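Local coordinates for probable spore coat polysaccharide biosynthesis protein E (Chromobacterium violaceum ATCC 12472, PDB 3G8R), which probably acts as an N-acylneuraminate-9-phosphate synthase, a zinc-binding sialic acid synthase relative built on a TIM barrel, with a SAF domain following the barrel in this fragment, at residues 11-16 with 44-49; 137-142 with 163-168; 209-214 with 250-255. One frame throughout, in Å; residues are numbered along the deposited sequence.

Contact 1: 11-16 with 44-49; sequences EMANNH and KLQYRN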
ATOM      1  N   GLU A  11      22.237  -6.634   2.818  1.00 38.71           N
ATOM      2  CA  GLU A  11      22.950  -6.798   4.071  1.00 40.66           C
ATOM      3  C   GLU A  11      23.723  -8.092   4.051  1.00 41.20           C
ATOM      4  O   GLU A  11      23.134  -9.153   3.928  1.00 41.25           O
ATOM      5  CB  GLU A  11      21.949  -6.838   5.219  1.00 41.60           C
ATOM      6  CG  GLU A  11      22.519  -7.289   6.531  1.00 65.41           C
ATOM      7  CD  GLU A  11      23.205  -6.181   7.294  1.00 43.54           C
ATOM      8  OE1 GLU A  11      24.322  -5.768   6.890  1.00 65.67           O
ATOM      9  OE2 GLU A  11      22.632  -5.747   8.318  1.00 65.64           O
HETATM   10  N   MSE A  12      25.045  -8.011   4.149  1.00 41.81           N
HETATM   11  CA  MSE A  12      25.854  -9.231   4.226  1.00 41.91           C
HETATM   12  C   MSE A  12      25.865  -9.706   5.659  1.00 42.85           C
HETATM   13  O   MSE A  12      25.938 -10.902   5.915  1.00 44.04           O
HETATM   14  CB  MSE A  12      27.285  -8.973   3.784  1.00 40.85           C
HETATM   15  CG  MSE A  12      28.034 -10.206   3.297  1.00 36.15           C
HETATM   16 SE   MSE A  12      29.638  -9.737   2.603  1.00 38.26          SE
HETATM   17  CE  MSE A  12      30.360  -9.092   4.078  1.00 35.68           C
ATOM     18  N   ALA A  13      25.770  -8.754   6.580  1.00 42.54           N
ATOM     19  CA  ALA A  13      25.934  -9.005   7.994  1.00 43.11           C
ATOM     20  C   ALA A  13      27.202  -9.822   8.167  1.00 43.57           C
ATOM     21  O   ALA A  13      28.287  -9.385   7.763  1.00 43.74           O
ATOM     22  CB  ALA A  13      24.735  -9.722   8.571  1.00 43.76           C
ATOM     23  N   ASN A  14      27.077 -11.006   8.742  1.00 43.75           N
ATOM     24  CA  ASN A  14      28.249 -11.810   8.953  1.00 44.63           C
ATOM     25  C   ASN A  14      28.234 -12.988   8.050  1.00 46.00           C
ATOM     26  O   ASN A  14      29.033 -13.888   8.208  1.00 46.89           O
ATOM     27  CB  ASN A  14      28.371 -12.214  10.413  1.00 44.64           C
ATOM     28  CG  ASN A  14      28.555 -11.008  11.319  1.00 56.63           C
ATOM     29  OD1 ASN A  14      29.489 -10.230  11.122  1.00 45.25           O
ATOM     30  ND2 ASN A  14      27.663 -10.832  12.298  1.00 44.63           N
ATOM     31  N   ASN A  15      27.337 -12.971   7.074  1.00 46.87           N
ATOM     32  CA  ASN A  15      27.196 -14.119   6.175  1.00 48.06           C
ATOM     33  C   ASN A  15      28.375 -14.339   5.228  1.00 48.44           C
ATOM     34  O   ASN A  15      28.339 -15.253   4.385  1.00 49.47           O
ATOM     35  CB  ASN A  15      25.895 -14.046   5.377  1.00 48.87           C
ATOM     36  CG  ASN A  15      24.679 -13.997   6.257  1.00 41.22           C
ATOM     37  OD1 ASN A  15      24.586 -14.702   7.256  1.00 49.66           O
ATOM     38  ND2 ASN A  15      23.731 -13.153   5.890  1.00 49.88           N
ATOM     39  N   HIS A  16      29.406 -13.504   5.350  1.00 47.24           N
ATOM     40  CA  HIS A  16      30.664 -13.790   4.681  1.00 46.48           C
ATOM     41  C   HIS A  16      31.282 -14.984   5.386  1.00 45.09           C
ATOM     42  O   HIS A  16      32.194 -15.633   4.872  1.00 44.87           O
ATOM     43  CB  HIS A  16      31.602 -12.593   4.761  1.00 47.17           C
ATOM     44  CG  HIS A  16      31.716 -12.006   6.131  1.00 47.59           C
ATOM     45  ND1 HIS A  16      31.141 -10.806   6.476  1.00 47.16           N
ATOM     46  CD2 HIS A  16      32.352 -12.448   7.241  1.00 47.68           C
ATOM     47  CE1 HIS A  16      31.424 -10.526   7.736  1.00 47.97           C
ATOM     48  NE2 HIS A  16      32.155 -11.509   8.225  1.00 47.65           N
ATOM     49  N   LYS A  44      25.785  -3.814   2.226  1.00 41.21           N
ATOM     50  CA  LYS A  44      26.025  -3.432   3.621  1.00 41.96           C
ATOM     51  C   LYS A  44      26.876  -4.421   4.438  1.00 43.38           C
ATOM     52  O   LYS A  44      26.653  -5.649   4.394  1.00 44.14           O
ATOM     53  CB  LYS A  44      24.716  -3.170   4.329  1.00 41.52           C
ATOM     54  CG  LYS A  44      24.858  -2.089   5.354  1.00 37.87           C
ATOM     55  CD  LYS A  44      23.720  -2.072   6.354  1.00 43.49           C
ATOM     56  CE  LYS A  44      23.796  -3.266   7.290  1.00 37.31           C
ATOM     57  NZ  LYS A  44      23.206  -2.999   8.666  1.00 45.19           N
ATOM     58  N   LEU A  45      27.837  -3.852   5.178  1.00 43.21           N
ATOM     59  CA  LEU A  45      28.648  -4.538   6.188  1.00 42.43           C
ATOM     60  C   LEU A  45      28.288  -4.135   7.598  1.00 43.16           C
ATOM     61  O   LEU A  45      27.579  -3.160   7.816  1.00 43.75           O
ATOM     62  CB  LEU A  45      30.089  -4.146   5.981  1.00 41.54           C
ATOM     63  CG  LEU A  45      30.871  -5.037   5.034  1.00 29.39           C
ATOM     64  CD1 LEU A  45      29.991  -6.116   4.443  1.00 40.94           C
ATOM     65  CD2 LEU A  45      31.435  -4.130   3.976  1.00 41.03           C
ATOM     66  N   GLN A  46      28.802  -4.875   8.568  1.00 43.73           N
ATOM     67  CA  GLN A  46      28.607  -4.546   9.987  1.00 42.87           C
ATOM     68  C   GLN A  46      29.956  -4.386  10.643  1.00 42.62           C
ATOM     69  O   GLN A  46      30.765  -5.288  10.598  1.00 43.15           O
ATOM     70  CB  GLN A  46      27.859  -5.670  10.669  1.00 42.39           C
ATOM     71  CG  GLN A  46      26.384  -5.624  10.382  1.00 53.58           C
ATOM     72  CD  GLN A  46      25.601  -6.661  11.140  1.00 41.87           C
ATOM     73  OE1 GLN A  46      26.123  -7.324  12.026  1.00 53.66           O
ATOM     74  NE2 GLN A  46      24.335  -6.816  10.787  1.00 53.80           N
ATOM     75  N   TYR A  47      30.220  -3.236  11.238  1.00 42.20           N
ATOM     76  CA  TYR A  47      31.510  -3.029  11.867  1.00 41.87           C
ATOM     77  C   TYR A  47      31.360  -3.060  13.349  1.00 42.69           C
ATOM     78  O   TYR A  47      30.613  -2.264  13.907  1.00 43.18           O
ATOM     79  CB  TYR A  47      32.075  -1.676  11.497  1.00 41.44           C
ATOM     80  CG  TYR A  47      32.754  -1.604  10.167  1.00 44.38           C
ATOM     81  CD1 TYR A  47      32.568  -2.594   9.215  1.00 40.70           C
ATOM     82  CD2 TYR A  47      33.547  -0.513   9.845  1.00 40.69           C
ATOM     83  CE1 TYR A  47      33.180  -2.516   7.985  1.00 44.58           C
ATOM     84  CE2 TYR A  47      34.161  -0.424   8.620  1.00 44.53           C
ATOM     85  CZ  TYR A  47      33.975  -1.431   7.691  1.00 40.67           C
ATOM     86  OH  TYR A  47      34.580  -1.360   6.459  1.00 44.73           O
ATOM     87  N   ARG A  48      32.063  -4.007  13.960  1.00 43.26           N
ATOM     88  CA  ARG A  48      32.317  -4.070  15.399  1.00 43.26           C
ATOM     89  C   ARG A  48      33.827  -4.192  15.629  1.00 44.25           C
ATOM     90  O   ARG A  48      34.497  -4.998  14.979  1.00 44.71           O
ATOM     91  CB  ARG A  48      31.641  -5.287  16.019  1.00 42.57           C
ATOM     92  CG  ARG A  48      30.120  -5.232  16.052  1.00 51.08           C
ATOM     93  CD  ARG A  48      29.516  -6.571  16.518  1.00 41.11           C
ATOM     94  NE  ARG A  48      28.069  -6.535  16.411  1.00 49.90           N
ATOM     95  CZ  ARG A  48      27.400  -6.768  15.291  1.00 40.31           C
ATOM     96  NH1 ARG A  48      28.045  -7.069  14.173  1.00 49.77           N
ATOM     97  NH2 ARG A  48      26.082  -6.712  15.292  1.00 49.97           N
ATOM     98  N   ASN A  49      34.360  -3.392  16.545  1.00 44.93           N
ATOM     99  CA  ASN A  49      35.740  -3.521  16.953  1.00 46.14           C
ATOM    100  C   ASN A  49      35.782  -4.596  17.992  1.00 46.87           C
ATOM    101  O   ASN A  49      35.639  -4.327  19.187  1.00 46.27           O
ATOM    102  CB  ASN A  49      36.247  -2.220  17.548  1.00 46.95           C
ATOM    103  CG  ASN A  49      37.731  -2.158  17.565  1.00 62.98           C
ATOM    104  OD1 ASN A  49      38.353  -2.307  18.621  1.00 47.00           O
ATOM    105  ND2 ASN A  49      38.329  -1.970  16.375  1.00 47.65           N
TER
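Glu11 and Lys44 pair at the start of the contact, where strand 7-11 ends beside strand 40-47 in parallel register. The backbone N of Met12 donates to Lys44 O at 2.9 Å. Between the side chains, Lys44 NZ makes a salt bridge to Glu11 OE2 at 2.8 Å, weak as a hydrogen bond and doubtful in detail because the two groups are modelled too close; NZ also bonds Thr97 OG1 on strand 93-98. Gln46, with CG beside the backbone N (chi1 -79°) and the chain extended beyond, carries its amide across to Glu11. Its NE2 lies 3.2 Å from Glu11 OE2; that oxygen is close to the Gln46 amide plane, but the N-H comes in from above the carboxylate, 65° out of its plane. The other end of the amide is occupied too, since Arg48 NH1 donates to Gln46 OE1 at 2.9 Å. Asn14 ND2 stays 3.8 Å from Gln46 OE1, the two amides almost perpendicular. Ala13 CB touches Gln46 NE2 (3.7 Å). Beyond, Met12 to Asn15 form a type II' turn, closed by Asn15 N to Met12 O. Two N-H donors thus converge on Glu11 OE2, consistent with holding this carboxylate in place about 4 Å from the zinc ion.

Contact 2: 137-142 with 163-168; sequences PVVAST and DLTIMH
Val138 N donates to Asp163 O at 2.9 Å, the first of the backbone bonds that zip strands 138-141 and 164-168 together in parallel. Thr165 N returns a weak bond to Val138 O, and the ladder continues with Ala140 N to Thr165 O and Met167 N to Ala140 O, both 2.8 Å. A last, weak bond from Thr142 N to Met167 O is less certain, because that oxygen is modelled too close to a neighbour. CA-H...O contacts fill in alongside, such as Val139 CA to Thr165 O at 3.3 Å.

Apolar contacts lie on both faces of this pair. On one, Leu164 CD1 sits against Val138 CG1 at 3.8 Å and reaches Ala140 CB at 4.2 Å, the isopropyl and isobutyl groups crossing at a slant. On the other, Val139 CG1, anti to its own backbone N (chi1 -179°), meets Met167 CG at 3.8 Å. Met167 is modelled as selenomethionine.

The polar ends look elsewhere: Asp163 OD1 forms a salt bridge with Arg196, Ser141 OG comes alongside Met167 CB but bonds Lys116, and Thr142 OG1 bonds Arg184.

These strands are the fifth and sixth of the barrel, joined through helix 147-158 as a beta-alpha-beta crossover. Leu164 and Ile166 pack outward on that helix, while Thr165 and Met167 project into the barrel interior and touch strand 221-225; strand 114-117 bonds the other edge of 138-141.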
ATOM      1  N   PRO A 137      25.381  10.635   4.850  1.00 48.93           N
ATOM      2  CA  PRO A 137      23.965  10.321   5.007  1.00 47.36           C
ATOM      3  C   PRO A 137      23.721   9.222   6.046  1.00 45.54           C
ATOM      4  O   PRO A 137      24.599   8.395   6.304  1.00 44.68           O
ATOM      5  CB  PRO A 137      23.593   9.817   3.624  1.00 47.51           C
ATOM      6  CG  PRO A 137      24.535  10.507   2.719  1.00 33.04           C
ATOM      7  CD  PRO A 137      25.818  10.544   3.447  1.00 47.82           C
ATOM      8  N   VAL A 138      22.533   9.210   6.639  1.00 44.66           N
ATOM      9  CA  VAL A 138      22.241   8.234   7.700  1.00 43.21           C
ATOM     10  C   VAL A 138      20.926   7.512   7.458  1.00 42.98           C
ATOM     11  O   VAL A 138      19.916   8.096   7.019  1.00 44.33           O
ATOM     12  CB  VAL A 138      22.263   8.871   9.115  1.00 42.39           C
ATOM     13  CG1 VAL A 138      21.827   7.878  10.185  1.00 50.23           C
ATOM     14  CG2 VAL A 138      23.649   9.366   9.451  1.00 49.91           C
ATOM     15  N   VAL A 139      20.965   6.223   7.747  1.00 40.82           N
ATOM     16  CA  VAL A 139      19.839   5.346   7.589  1.00 38.59           C
ATOM     17  C   VAL A 139      19.651   4.658   8.943  1.00 37.77           C
ATOM     18  O   VAL A 139      20.541   3.935   9.418  1.00 38.25           O
ATOM     19  CB  VAL A 139      20.165   4.317   6.538  1.00 37.95           C
ATOM     20  CG1 VAL A 139      19.010   3.413   6.326  1.00 34.34           C
ATOM     21  CG2 VAL A 139      20.542   4.997   5.237  1.00 33.99           C
ATOM     22  N   ALA A 140      18.506   4.884   9.565  1.00 35.68           N
ATOM     23  CA  ALA A 140      18.324   4.478  10.933  1.00 34.10           C
ATOM     24  C   ALA A 140      17.180   3.494  11.054  1.00 33.56           C
ATOM     25  O   ALA A 140      16.116   3.681  10.496  1.00 33.03           O
ATOM     26  CB  ALA A 140      18.073   5.698  11.785  1.00 33.83           C
ATOM     27  N   SER A 141      17.392   2.406  11.758  1.00 34.85           N
ATOM     28  CA  SER A 141      16.281   1.477  11.873  1.00 36.50           C
ATOM     29  C   SER A 141      15.683   1.655  13.227  1.00 37.21           C
ATOM     30  O   SER A 141      16.393   1.973  14.170  1.00 37.79           O
ATOM     31  CB  SER A 141      16.727   0.045  11.669  1.00 36.51           C
ATOM     32  OG  SER A 141      16.755  -0.208  10.308  1.00 39.11           O
ATOM     33  N   THR A 142      14.397   1.381  13.330  1.00 37.08           N
ATOM     34  CA  THR A 142      13.620   1.818  14.477  1.00 36.64           C
ATOM     35  C   THR A 142      12.818   0.675  15.205  1.00 35.25           C
ATOM     36  O   THR A 142      11.966   0.955  16.045  1.00 35.92           O
ATOM     37  CB  THR A 142      12.695   2.961  14.001  1.00 37.16           C
ATOM     38  OG1 THR A 142      11.547   3.025  14.841  1.00 60.74           O
ATOM     39  CG2 THR A 142      12.182   2.681  12.617  1.00 58.44           C
ATOM     40  N   ASP A 163      21.191  14.283   6.014  1.00 41.49           N
ATOM     41  CA  ASP A 163      20.330  13.513   5.119  1.00 40.82           C
ATOM     42  C   ASP A 163      19.894  12.237   5.841  1.00 38.95           C
ATOM     43  O   ASP A 163      20.672  11.274   5.964  1.00 39.24           O
ATOM     44  CB  ASP A 163      21.070  13.167   3.833  1.00 41.93           C
ATOM     45  CG  ASP A 163      20.313  12.156   2.953  1.00 62.76           C
ATOM     46  OD1 ASP A 163      19.299  11.506   3.364  1.00 43.62           O
ATOM     47  OD2 ASP A 163      20.770  11.988   1.807  1.00 43.85           O
ATOM     48  N   LEU A 164      18.653  12.206   6.306  1.00 37.28           N
ATOM     49  CA  LEU A 164      18.209  11.054   7.109  1.00 36.00           C
ATOM     50  C   LEU A 164      17.222  10.155   6.395  1.00 35.67           C
ATOM     51  O   LEU A 164      16.475  10.599   5.528  1.00 36.63           O
ATOM     52  CB  LEU A 164      17.668  11.517   8.449  1.00 34.51           C
ATOM     53  CG  LEU A 164      17.361  10.547   9.581  1.00 51.05           C
ATOM     54  CD1 LEU A 164      18.399   9.392   9.773  1.00 34.00           C
ATOM     55  CD2 LEU A 164      17.218  11.390  10.840  1.00 33.95           C
ATOM     56  N   THR A 165      17.256   8.879   6.744  1.00 34.65           N
ATOM     57  CA  THR A 165      16.322   7.898   6.238  1.00 33.67           C
ATOM     58  C   THR A 165      15.955   7.077   7.418  1.00 34.59           C
ATOM     59  O   THR A 165      16.826   6.651   8.154  1.00 35.37           O
ATOM     60  CB  THR A 165      16.994   7.048   5.180  1.00 33.13           C
ATOM     61  OG1 THR A 165      17.311   7.908   4.075  1.00 34.21           O
ATOM     62  CG2 THR A 165      16.110   5.931   4.690  1.00 30.89           C
ATOM     63  N   ILE A 166      14.668   6.845   7.614  1.00 35.49           N
ATOM     64  CA  ILE A 166      14.197   6.094   8.754  1.00 36.76           C
ATOM     65  C   ILE A 166      13.478   4.796   8.343  1.00 37.73           C
ATOM     66  O   ILE A 166      12.626   4.829   7.440  1.00 39.04           O
ATOM     67  CB  ILE A 166      13.331   7.010   9.550  1.00 37.80           C
ATOM     68  CG1 ILE A 166      14.237   7.762  10.512  1.00 52.31           C
ATOM     69  CG2 ILE A 166      12.216   6.253  10.292  1.00 52.62           C
ATOM     70  CD1 ILE A 166      13.539   8.214  11.753  1.00 39.19           C
HETATM   71  N   MSE A 167      13.808   3.651   8.948  1.00 36.40           N
HETATM   72  CA  MSE A 167      13.286   2.399   8.359  1.00 35.67           C
HETATM   73  C   MSE A 167      12.403   1.620   9.281  1.00 35.08           C
HETATM   74  O   MSE A 167      12.693   1.447  10.409  1.00 35.36           O
HETATM   75  CB  MSE A 167      14.380   1.461   7.855  1.00 36.08           C
HETATM   76  CG  MSE A 167      15.544   2.082   7.110  1.00 32.26           C
HETATM   77 SE   MSE A 167      15.552   1.944   5.330  1.00 38.55          SE
HETATM   78  CE  MSE A 167      15.809   0.171   5.078  1.00 31.24           C
ATOM     79  N   HIS A 168      11.300   1.123   8.790  1.00 35.92           N
ATOM     80  CA  HIS A 168      10.521   0.235   9.616  1.00 36.33           C
ATOM     81  C   HIS A 168      11.294  -1.078   9.673  1.00 38.46           C
ATOM     82  O   HIS A 168      11.914  -1.482   8.693  1.00 39.24           O
ATOM     83  CB  HIS A 168       9.095   0.068   9.081  1.00 34.47           C
ATOM     84  CG  HIS A 168       8.373  -1.094   9.671  1.00 34.06           C
ATOM     85  ND1 HIS A 168       8.056  -1.173  11.012  1.00 34.55           N
ATOM     86  CD2 HIS A 168       7.908  -2.239   9.109  1.00 34.78           C
ATOM     87  CE1 HIS A 168       7.433  -2.313  11.246  1.00 33.80           C
ATOM     88  NE2 HIS A 168       7.306  -2.965  10.105  1.00 33.64           N
TER

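Contact 3: 209-214 with 250-255; sequences EPIMLA and AAAARA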
ATOM      1  N   GLU A 209       5.349 -10.737  -1.458  1.00 40.49           N
ATOM      2  CA  GLU A 209       4.320  -9.700  -1.293  1.00 39.81           C
ATOM      3  C   GLU A 209       4.684  -8.551  -0.355  1.00 38.72           C
ATOM      4  O   GLU A 209       4.296  -7.430  -0.616  1.00 38.46           O
ATOM      5  CB  GLU A 209       2.948 -10.252  -0.969  1.00 40.59           C
ATOM      6  CG  GLU A 209       2.946 -11.260   0.120  1.00 61.69           C
ATOM      7  CD  GLU A 209       2.698 -12.650  -0.409  1.00 43.64           C
ATOM      8  OE1 GLU A 209       1.550 -12.894  -0.845  1.00 61.22           O
ATOM      9  OE2 GLU A 209       3.655 -13.479  -0.381  1.00 61.62           O
ATOM     10  N   PRO A 210       5.430  -8.816   0.728  1.00 38.41           N
ATOM     11  CA  PRO A 210       5.723  -7.723   1.661  1.00 37.57           C
ATOM     12  C   PRO A 210       6.357  -6.536   0.983  1.00 37.56           C
ATOM     13  O   PRO A 210       6.000  -5.419   1.281  1.00 38.41           O
ATOM     14  CB  PRO A 210       6.698  -8.341   2.671  1.00 36.93           C
ATOM     15  CG  PRO A 210       6.361  -9.748   2.711  1.00 49.90           C
ATOM     16  CD  PRO A 210       5.889 -10.112   1.262  1.00 39.18           C
ATOM     17  N   ILE A 211       7.268  -6.773   0.055  1.00 36.85           N
ATOM     18  CA  ILE A 211       7.870  -5.686  -0.709  1.00 35.51           C
ATOM     19  C   ILE A 211       6.844  -4.893  -1.517  1.00 35.28           C
ATOM     20  O   ILE A 211       6.857  -3.672  -1.541  1.00 36.03           O
ATOM     21  CB  ILE A 211       9.052  -6.210  -1.568  1.00 36.05           C
ATOM     22  CG1 ILE A 211       9.938  -5.050  -1.960  1.00 33.59           C
ATOM     23  CG2 ILE A 211       8.598  -7.072  -2.767  1.00 32.24           C
ATOM     24  CD1 ILE A 211      10.275  -4.143  -0.782  1.00 37.80           C
HETATM   25  N   MSE A 212       5.907  -5.567  -2.151  1.00 34.53           N
HETATM   26  CA  MSE A 212       4.926  -4.833  -2.905  1.00 34.50           C
HETATM   27  C   MSE A 212       4.126  -3.956  -1.930  1.00 35.90           C
HETATM   28  O   MSE A 212       3.991  -2.728  -2.094  1.00 36.46           O
HETATM   29  CB  MSE A 212       4.023  -5.792  -3.653  1.00 34.93           C
HETATM   30  CG  MSE A 212       4.712  -6.958  -4.347  1.00 38.59           C
HETATM   31 SE   MSE A 212       3.628  -7.565  -5.611  1.00 34.53          SE
HETATM   32  CE  MSE A 212       4.193  -9.245  -5.694  1.00 39.42           C
ATOM     33  N   LEU A 213       3.631  -4.577  -0.874  1.00 36.63           N
ATOM     34  CA  LEU A 213       2.937  -3.848   0.180  1.00 36.16           C
ATOM     35  C   LEU A 213       3.778  -2.681   0.671  1.00 36.45           C
ATOM     36  O   LEU A 213       3.250  -1.628   1.029  1.00 36.98           O
ATOM     37  CB  LEU A 213       2.650  -4.797   1.311  1.00 35.39           C
ATOM     38  CG  LEU A 213       1.234  -5.336   1.371  1.00 38.31           C
ATOM     39  CD1 LEU A 213       0.705  -5.745   0.048  1.00 35.34           C
ATOM     40  CD2 LEU A 213       1.199  -6.479   2.344  1.00 35.75           C
ATOM     41  N   ALA A 214       5.096  -2.868   0.654  1.00 35.67           N
ATOM     42  CA  ALA A 214       5.994  -1.894   1.227  1.00 35.44           C
ATOM     43  C   ALA A 214       6.100  -0.721   0.274  1.00 35.96           C
ATOM     44  O   ALA A 214       6.027   0.429   0.675  1.00 35.01           O
ATOM     45  CB  ALA A 214       7.357  -2.515   1.485  1.00 34.60           C
ATOM     46  N   ALA A 250      11.951  -8.423  -8.758  1.00 34.86           N
ATOM     47  CA  ALA A 250      10.951  -8.602  -9.793  1.00 36.44           C
ATOM     48  C   ALA A 250       9.584  -8.202  -9.256  1.00 38.20           C
ATOM     49  O   ALA A 250       8.704  -7.711  -9.997  1.00 39.32           O
ATOM     50  CB  ALA A 250      10.923 -10.032 -10.229  1.00 36.73           C
ATOM     51  N   ALA A 251       9.419  -8.433  -7.956  1.00 37.85           N
ATOM     52  CA  ALA A 251       8.182  -8.197  -7.291  1.00 37.25           C
ATOM     53  C   ALA A 251       8.018  -6.699  -7.166  1.00 38.15           C
ATOM     54  O   ALA A 251       6.942  -6.160  -7.420  1.00 39.33           O
ATOM     55  CB  ALA A 251       8.227  -8.829  -5.961  1.00 36.54           C
ATOM     56  N   ALA A 252       9.088  -6.012  -6.782  1.00 37.27           N
ATOM     57  CA  ALA A 252       8.993  -4.587  -6.607  1.00 36.42           C
ATOM     58  C   ALA A 252       8.724  -4.003  -7.995  1.00 37.62           C
ATOM     59  O   ALA A 252       7.811  -3.189  -8.164  1.00 38.23           O
ATOM     60  CB  ALA A 252      10.259  -4.035  -5.955  1.00 35.37           C
ATOM     61  N   ALA A 253       9.472  -4.488  -8.990  1.00 37.90           N
ATOM     62  CA  ALA A 253       9.323  -4.089 -10.375  1.00 38.73           C
ATOM     63  C   ALA A 253       7.878  -4.125 -10.826  1.00 39.37           C
ATOM     64  O   ALA A 253       7.357  -3.151 -11.407  1.00 39.81           O
ATOM     65  CB  ALA A 253      10.124  -5.006 -11.236  1.00 39.78           C
ATOM     66  N   ARG A 254       7.238  -5.255 -10.542  1.00 39.01           N
ATOM     67  CA  ARG A 254       5.835  -5.454 -10.843  1.00 38.62           C
ATOM     68  C   ARG A 254       4.920  -4.459 -10.109  1.00 38.01           C
ATOM     69  O   ARG A 254       4.036  -3.858 -10.709  1.00 38.94           O
ATOM     70  CB  ARG A 254       5.455  -6.895 -10.522  1.00 39.27           C
ATOM     71  CG  ARG A 254       4.109  -7.303 -11.024  1.00 42.32           C
ATOM     72  CD  ARG A 254       3.860  -8.798 -10.833  1.00 41.01           C
ATOM     73  NE  ARG A 254       2.432  -9.113 -11.013  1.00 44.21           N
ATOM     74  CZ  ARG A 254       1.797  -9.093 -12.192  1.00 42.93           C
ATOM     75  NH1 ARG A 254       2.437  -8.801 -13.326  1.00 44.67           N
ATOM     76  NH2 ARG A 254       0.506  -9.348 -12.250  1.00 45.09           N
ATOM     77  N   ALA A 255       5.137  -4.291  -8.813  1.00 36.53           N
ATOM     78  CA  ALA A 255       4.317  -3.425  -7.984  1.00 34.79           C
ATOM     79  C   ALA A 255       4.376  -1.989  -8.483  1.00 33.72           C
ATOM     80  O   ALA A 255       3.378  -1.282  -8.435  1.00 33.17           O
ATOM     81  CB  ALA A 255       4.809  -3.475  -6.558  1.00 34.86           C
TER
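Two successive helices of the TIM barrel's outer layer meet here: helix 209-216, which leads from the seventh strand to the eighth, and helix 242-259, which follows the eighth. Their short segments run in roughly the same direction, 37° apart, with axes 8.4 Å from each other at closest approach. No hydrogen bond links them, and the contact is made by Ile211 and Met212 of one helix against alanines and a backbone carbonyl of the other.

Ile211 points at the facing helix and uses both branches. Its CG2 rests on Ala251 CB at 3.7 Å, while CG1, swung anti to the backbone N (chi1 -161°), touches Ala252 CB at 4.1 Å; the side chain thus straddles two consecutive alanines.

Met212, a selenomethionine, works along the neighbour. Its CB abuts Ala255 CB at 3.8 Å, and from there the extended chain runs back toward the N-terminal side of segment 250-255. CG passes the carbonyl oxygen of Ala251 at 3.9 Å, and CE finishes 4.1 Å from Ala251 CB. One side chain therefore spans the full turn between Ala251 and Ala255. The small side chains let the backbones come close, with Met212 CA and Ala255 CA 5.3 Å apart.

Inward, Ile211 and Ala214 pack on Phe222 of strand 221-225, the eighth strand of the barrel. Outward lies the second subunit: Arg254 makes a salt bridge to Asp177 of that subunit, whose Met258 packs on Glu209 and Pro210, and Leu213 meets Met212 of the second subunit. Helix 209-216 thus sits against the eighth strand, and both segments also meet the second subunit.

All three contacts belong to one TIM barrel and follow one another along the chain without overlap. Contacts 1 and 2 join adjacent strands of the same closed sheet, first with second and fifth with sixth; their centres are about 18 Å apart, their nearest atoms about 7 Å. Contact 1 comes closest to the zinc of His202 and His225, the Glu11 side chain about 4 Å away; contact 2 approaches it through Ser141, about 7 Å away. Contact 3 is of another kind, packing two outer helices together away from the metal, about 26 Å from contact 1 and about 21 Å from contact 2, centre to centre. It reaches the second subunit, whereas no other chain of the assembly touches contact 2.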